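Long-range contact in 3-hydroxyadipyl-CoA dehydrogenase (Escherichia coli, PDB 3MOG), which oxidises (3S)-3-hydroxyadipyl-CoA to 3-oxoadipyl-CoA with NAD(+) in the breakdown of phenylacetate: residues N192-R204 against R392-A404. Numbering follows the deposited sequence.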
loop_
_atom_site.group_PDB
_atom_site.type_symbol
_atom_site.label_atom_id
_atom_site.label_comp_id
_atom_site.label_asym_id
_atom_site.label_seq_id
_atom_site.Cartn_x
_atom_site.Cartn_y
_atom_site.Cartn_z
ATOM N N ASN C 192 -12.541 16.915 5.708
ATOM C CA ASN C 192 -11.792 15.824 6.360
ATOM C C ASN C 192 -10.687 15.249 5.476
ATOM O O ASN C 192 -9.726 14.693 5.975
ATOM C CB ASN C 192 -12.726 14.683 6.793
ATOM C CG ASN C 192 -13.375 14.915 8.143
ATOM O OD1 ASN C 192 -12.937 15.745 8.934
ATOM N ND2 ASN C 192 -14.423 14.147 8.421
ATOM N N ARG C 193 -10.843 15.379 4.164
ATOM C CA ARG C 193 -9.839 14.909 3.215
ATOM C C ARG C 193 -8.676 15.888 3.073
ATOM O O ARG C 193 -7.523 15.494 3.192
ATOM C CB ARG C 193 -10.485 14.649 1.849
ATOM C CG ARG C 193 -9.528 14.146 0.787
ATOM C CD ARG C 193 -9.970 14.628 -0.568
ATOM N NE ARG C 193 -9.187 14.083 -1.670
ATOM C CZ ARG C 193 -9.697 13.368 -2.668
ATOM N NH1 ARG C 193 -10.982 13.067 -2.669
ATOM N NH2 ARG C 193 -8.916 12.919 -3.643
ATOM N N VAL C 194 -8.984 17.159 2.831
ATOM C CA VAL C 194 -7.956 18.176 2.558
ATOM C C VAL C 194 -7.171 18.572 3.813
ATOM O O VAL C 194 -5.989 18.876 3.721
ATOM C CB VAL C 194 -8.566 19.411 1.822
ATOM C CG1 VAL C 194 -7.548 20.533 1.587
ATOM C CG2 VAL C 194 -9.178 18.968 0.518
ATOM N N ALA C 195 -7.814 18.516 4.979
ATOM C CA ALA C 195 -7.147 18.781 6.257
ATOM C C ALA C 195 -6.096 17.761 6.667
ATOM O O ALA C 195 -5.245 18.069 7.499
ATOM C CB ALA C 195 -8.177 18.915 7.381
ATOM N N ARG C 196 -6.161 16.550 6.120
ATOM C CA ARG C 196 -5.277 15.461 6.567
ATOM C C ARG C 196 -3.765 15.795 6.673
ATOM O O ARG C 196 -3.146 15.462 7.687
ATOM C CB ARG C 196 -5.490 14.188 5.733
ATOM C CG ARG C 196 -6.782 13.407 5.998
ATOM C CD ARG C 196 -6.951 13.052 7.486
ATOM N NE ARG C 196 -7.900 13.955 8.147
ATOM C CZ ARG C 196 -8.081 14.040 9.458
ATOM N NH1 ARG C 196 -7.374 13.278 10.291
ATOM N NH2 ARG C 196 -8.977 14.894 9.939
ATOM N N PRO C 197 -3.164 16.464 5.653
ATOM C CA PRO C 197 -1.710 16.722 5.839
ATOM C C PRO C 197 -1.346 17.794 6.866
ATOM O O PRO C 197 -0.175 17.914 7.244
ATOM C CB PRO C 197 -1.227 17.114 4.443
ATOM C CG PRO C 197 -2.451 17.475 3.683
ATOM C CD PRO C 197 -3.591 16.708 4.255
ATOM N N TYR C 198 -2.337 18.556 7.329
ATOM C CA TYR C 198 -2.078 19.507 8.394
ATOM C C TYR C 198 -1.664 18.728 9.645
ATOM O O TYR C 198 -0.706 19.106 10.320
ATOM C CB TYR C 198 -3.281 20.420 8.649
ATOM C CG TYR C 198 -3.003 21.530 9.642
ATOM C CD1 TYR C 198 -1.980 22.447 9.413
ATOM C CD2 TYR C 198 -3.776 21.674 10.803
ATOM C CE1 TYR C 198 -1.708 23.458 10.317
ATOM C CE2 TYR C 198 -3.518 22.687 11.708
ATOM C CZ TYR C 198 -2.477 23.571 11.458
ATOM O OH TYR C 198 -2.200 24.574 12.336
ATOM N N TYR C 199 -2.337 17.602 9.898
ATOM C CA TYR C 199 -2.010 16.773 11.048
ATOM C C TYR C 199 -0.810 15.888 10.794
ATOM O O TYR C 199 0.061 15.775 11.650
ATOM C CB TYR C 199 -3.214 15.943 11.499
ATOM C CG TYR C 199 -4.436 16.791 11.684
ATOM C CD1 TYR C 199 -5.527 16.658 10.822
ATOM C CD2 TYR C 199 -4.492 17.763 12.684
ATOM C CE1 TYR C 199 -6.645 17.435 10.961
ATOM C CE2 TYR C 199 -5.627 18.566 12.835
ATOM C CZ TYR C 199 -6.694 18.392 11.966
ATOM O OH TYR C 199 -7.824 19.160 12.078
ATOM N N SER C 200 -0.754 15.280 9.615
ATOM C CA SER C 200 0.236 14.236 9.359
ATOM C C SER C 200 1.655 14.752 9.106
ATOM O O SER C 200 2.636 14.041 9.392
ATOM C CB SER C 200 -0.223 13.309 8.230
ATOM O OG SER C 200 -0.214 13.972 6.985
ATOM N N GLU C 201 1.785 15.975 8.594
ATOM C CA GLU C 201 3.138 16.557 8.531
ATOM C C GLU C 201 3.768 16.796 9.923
ATOM O O GLU C 201 4.959 16.509 10.130
ATOM C CB GLU C 201 3.211 17.785 7.616
ATOM C CG GLU C 201 3.158 17.432 6.112
ATOM C CD GLU C 201 4.259 16.467 5.669
ATOM O OE1 GLU C 201 3.980 15.561 4.857
ATOM O OE2 GLU C 201 5.413 16.613 6.121
ATOM N N ALA C 202 2.950 17.243 10.870
ATOM C CA ALA C 202 3.357 17.407 12.275
ATOM C C ALA C 202 3.785 16.100 12.971
ATOM O O ALA C 202 4.827 16.059 13.625
ATOM C CB ALA C 202 2.254 18.020 13.030
ATOM N N TRP C 203 2.985 15.043 12.849
ATOM C CA TRP C 203 3.391 13.727 13.377
ATOM C C TRP C 203 4.732 13.227 12.824
ATOM O O TRP C 203 5.544 12.663 13.570
ATOM C CB TRP C 203 2.309 12.686 13.134
ATOM C CG TRP C 203 1.017 12.976 13.859
ATOM C CD1 TRP C 203 -0.211 13.189 13.297
ATOM C CD2 TRP C 203 0.828 13.064 15.280
ATOM N NE1 TRP C 203 -1.154 13.415 14.277
ATOM C CE2 TRP C 203 -0.542 13.349 15.502
ATOM C CE3 TRP C 203 1.680 12.926 16.389
ATOM C CZ2 TRP C 203 -1.078 13.506 16.787
ATOM C CZ3 TRP C 203 1.142 13.084 17.668
ATOM C CH2 TRP C 203 -0.225 13.362 17.850
ATOM N N ARG C 204 4.971 13.454 11.532
ATOM C CA ARG C 204 6.241 13.070 10.922
ATOM C C ARG C 204 7.408 13.877 11.481
ATOM O O ARG C 204 8.470 13.317 11.770
ATOM C CB ARG C 204 6.185 13.207 9.411
ATOM C CG ARG C 204 5.693 11.946 8.737
ATOM C CD ARG C 204 5.740 12.127 7.265
ATOM N NE ARG C 204 7.089 11.990 6.726
ATOM C CZ ARG C 204 7.413 11.102 5.795
ATOM N NH1 ARG C 204 6.483 10.274 5.329
ATOM N NH2 ARG C 204 8.654 11.040 5.330
ATOM N N ARG C 392 6.417 23.003 4.068
ATOM C CA ARG C 392 6.188 21.573 3.834
ATOM C C ARG C 392 4.715 21.205 4.034
ATOM O O ARG C 392 4.140 20.467 3.217
ATOM C CB ARG C 392 7.098 20.745 4.755
ATOM C CG ARG C 392 6.913 19.247 4.653
ATOM C CD ARG C 392 8.158 18.540 5.052
ATOM N NE ARG C 392 7.948 17.094 5.122
ATOM C CZ ARG C 392 8.918 16.210 5.315
ATOM N NH1 ARG C 392 10.168 16.644 5.436
ATOM N NH2 ARG C 392 8.643 14.896 5.382
ATOM N N THR C 393 4.107 21.763 5.091
ATOM C CA THR C 393 2.712 21.480 5.464
ATOM C C THR C 393 1.723 22.147 4.505
ATOM O O THR C 393 0.715 21.539 4.110
ATOM C CB THR C 393 2.404 21.941 6.917
ATOM O OG1 THR C 393 3.265 21.248 7.838
ATOM C CG2 THR C 393 0.959 21.670 7.293
ATOM N N VAL C 394 2.006 23.396 4.134
ATOM C CA VAL C 394 1.078 24.148 3.289
ATOM C C VAL C 394 1.098 23.601 1.856
ATOM O O VAL C 394 0.042 23.385 1.286
ATOM C CB VAL C 394 1.308 25.671 3.365
ATOM C CG1 VAL C 394 0.386 26.391 2.411
ATOM C CG2 VAL C 394 1.078 26.192 4.807
ATOM N N ALA C 395 2.294 23.319 1.320
ATOM C CA ALA C 395 2.452 22.590 0.044
ATOM C C ALA C 395 1.624 21.317 -0.044
ATOM O O ALA C 395 0.907 21.106 -1.030
ATOM C CB ALA C 395 3.944 22.275 -0.252
ATOM N N MET C 396 1.696 20.481 0.989
ATOM C CA MET C 396 0.921 19.223 1.002
ATOM C C MET C 396 -0.591 19.424 1.127
ATOM O O MET C 396 -1.351 18.692 0.498
ATOM C CB MET C 396 1.442 18.276 2.065
ATOM C CG MET C 396 2.788 17.651 1.686
ATOM S SD MET C 396 2.673 16.379 0.421
ATOM C CE MET C 396 1.969 15.122 1.470
ATOM N N ILE C 397 -1.019 20.422 1.905
ATOM C CA ILE C 397 -2.431 20.819 1.971
ATOM C C ILE C 397 -2.937 21.215 0.573
ATOM O O ILE C 397 -3.996 20.755 0.127
ATOM C CB ILE C 397 -2.653 22.004 2.973
ATOM C CG1 ILE C 397 -2.505 21.540 4.417
ATOM C CG2 ILE C 397 -4.036 22.628 2.818
ATOM C CD1 ILE C 397 -2.390 22.682 5.422
ATOM N N ILE C 398 -2.157 22.051 -0.112
ATOM C CA ILE C 398 -2.494 22.546 -1.459
ATOM C C ILE C 398 -2.528 21.429 -2.526
ATOM O O ILE C 398 -3.415 21.378 -3.382
ATOM C CB ILE C 398 -1.500 23.653 -1.852
ATOM C CG1 ILE C 398 -1.687 24.879 -0.945
ATOM C CG2 ILE C 398 -1.603 24.024 -3.329
ATOM C CD1 ILE C 398 -0.562 25.898 -1.102
ATOM N N ASN C 399 -1.556 20.536 -2.448
ATOM C CA ASN C 399 -1.464 19.359 -3.312
ATOM C C ASN C 399 -2.710 18.473 -3.221
ATOM O O ASN C 399 -3.289 18.080 -4.242
ATOM C CB ASN C 399 -0.232 18.564 -2.902
ATOM C CG ASN C 399 0.316 17.712 -4.017
ATOM O OD1 ASN C 399 0.238 18.071 -5.188
ATOM N ND2 ASN C 399 0.918 16.583 -3.648
ATOM N N GLU C 400 -3.121 18.191 -1.990
ATOM C CA GLU C 400 -4.366 17.476 -1.690
ATOM C C GLU C 400 -5.640 18.190 -2.178
ATOM O O GLU C 400 -6.550 17.544 -2.705
ATOM C CB GLU C 400 -4.440 17.179 -0.186
ATOM C CG GLU C 400 -5.382 16.036 0.152
ATOM C CD GLU C 400 -5.042 14.780 -0.618
ATOM O OE1 GLU C 400 -5.859 14.360 -1.466
ATOM O OE2 GLU C 400 -3.942 14.238 -0.397
ATOM N N ALA C 401 -5.700 19.514 -2.031
ATOM C CA ALA C 401 -6.818 20.303 -2.586
ATOM C C ALA C 401 -6.885 20.222 -4.116
ATOM O O ALA C 401 -7.964 20.099 -4.703
ATOM C CB ALA C 401 -6.706 21.750 -2.160
ATOM N N LEU C 402 -5.720 20.273 -4.748
ATOM C CA LEU C 402 -5.609 20.160 -6.176
ATOM C C LEU C 402 -6.024 18.775 -6.664
ATOM O O LEU C 402 -6.665 18.647 -7.708
ATOM C CB LEU C 402 -4.170 20.441 -6.606
ATOM C CG LEU C 402 -3.692 21.889 -6.682
ATOM C CD1 LEU C 402 -2.196 21.865 -6.800
ATOM C CD2 LEU C 402 -4.311 22.661 -7.842
ATOM N N ASP C 403 -5.659 17.735 -5.918
ATOM C CA ASP C 403 -6.051 16.380 -6.305
ATOM C C ASP C 403 -7.568 16.199 -6.206
ATOM O O ASP C 403 -8.183 15.548 -7.056
ATOM C CB ASP C 403 -5.341 15.334 -5.458
ATOM C CG ASP C 403 -5.758 13.921 -5.821
ATOM O OD1 ASP C 403 -5.344 13.441 -6.893
ATOM O OD2 ASP C 403 -6.519 13.299 -5.046
ATOM N N ALA C 404 -8.163 16.794 -5.182
ATOM C CA ALA C 404 -9.602 16.728 -5.015
ATOM C C ALA C 404 -10.307 17.439 -6.173
ATOM O O ALA C 404 -11.320 16.940 -6.674
ATOM C CB ALA C 404 -10.018 17.326 -3.667
HETATM O O HOH W 1 2.069 20.235 10.057
HETATM O O HOH W 2 9.798 13.139 7.499
#
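Pro197 lays its ring against the backbone of helix 392-404, CG 3.6 Å from Met396 O and CB 3.8 Å from Met396 CB. In this tight middle the axes of 196-204 and 392-404 come within 8.4 Å, their N-to-C directions 145° apart, roughly antiparallel. Beside it, Val194 CG1, held anti to its own N (chi1 177°), reaches Ala401 CB, while Thr393 CG2 meets the edge of the Tyr198 ring at CD1.

The two ends are polar. At one, the Arg193 guanidinium lies with Ala404 CB over one face and two acids at its edge: NH2 meets Asp403 OD2 at 2.8 Å, nearly along the C-O direction, and NE makes a weak but straight bond to Glu400 OE1. Arg258 pairs with both acids as well. At the other, Arg392 NE makes a bent salt-bridge hydrogen bond (137°) to Glu201 OE2, 2.8 Å away, from above the carboxylate plane, and OE1 turns to Arg456. A lysine in place of Glu201 would probably leave Arg392 and Arg456 without their shared acid. Here the packing gives way to water: one molecule links Arg204 NE to Arg392 NH2, weakly at the latter; Arg392 NH2 also hydrogen-bonds Tyr457 OH, and Arg204 pairs with Glu454.

The helices join the two C-terminal-type domains of one chain, and shared carboxylates probably offset the clustered arginines at both ends of this buried interface.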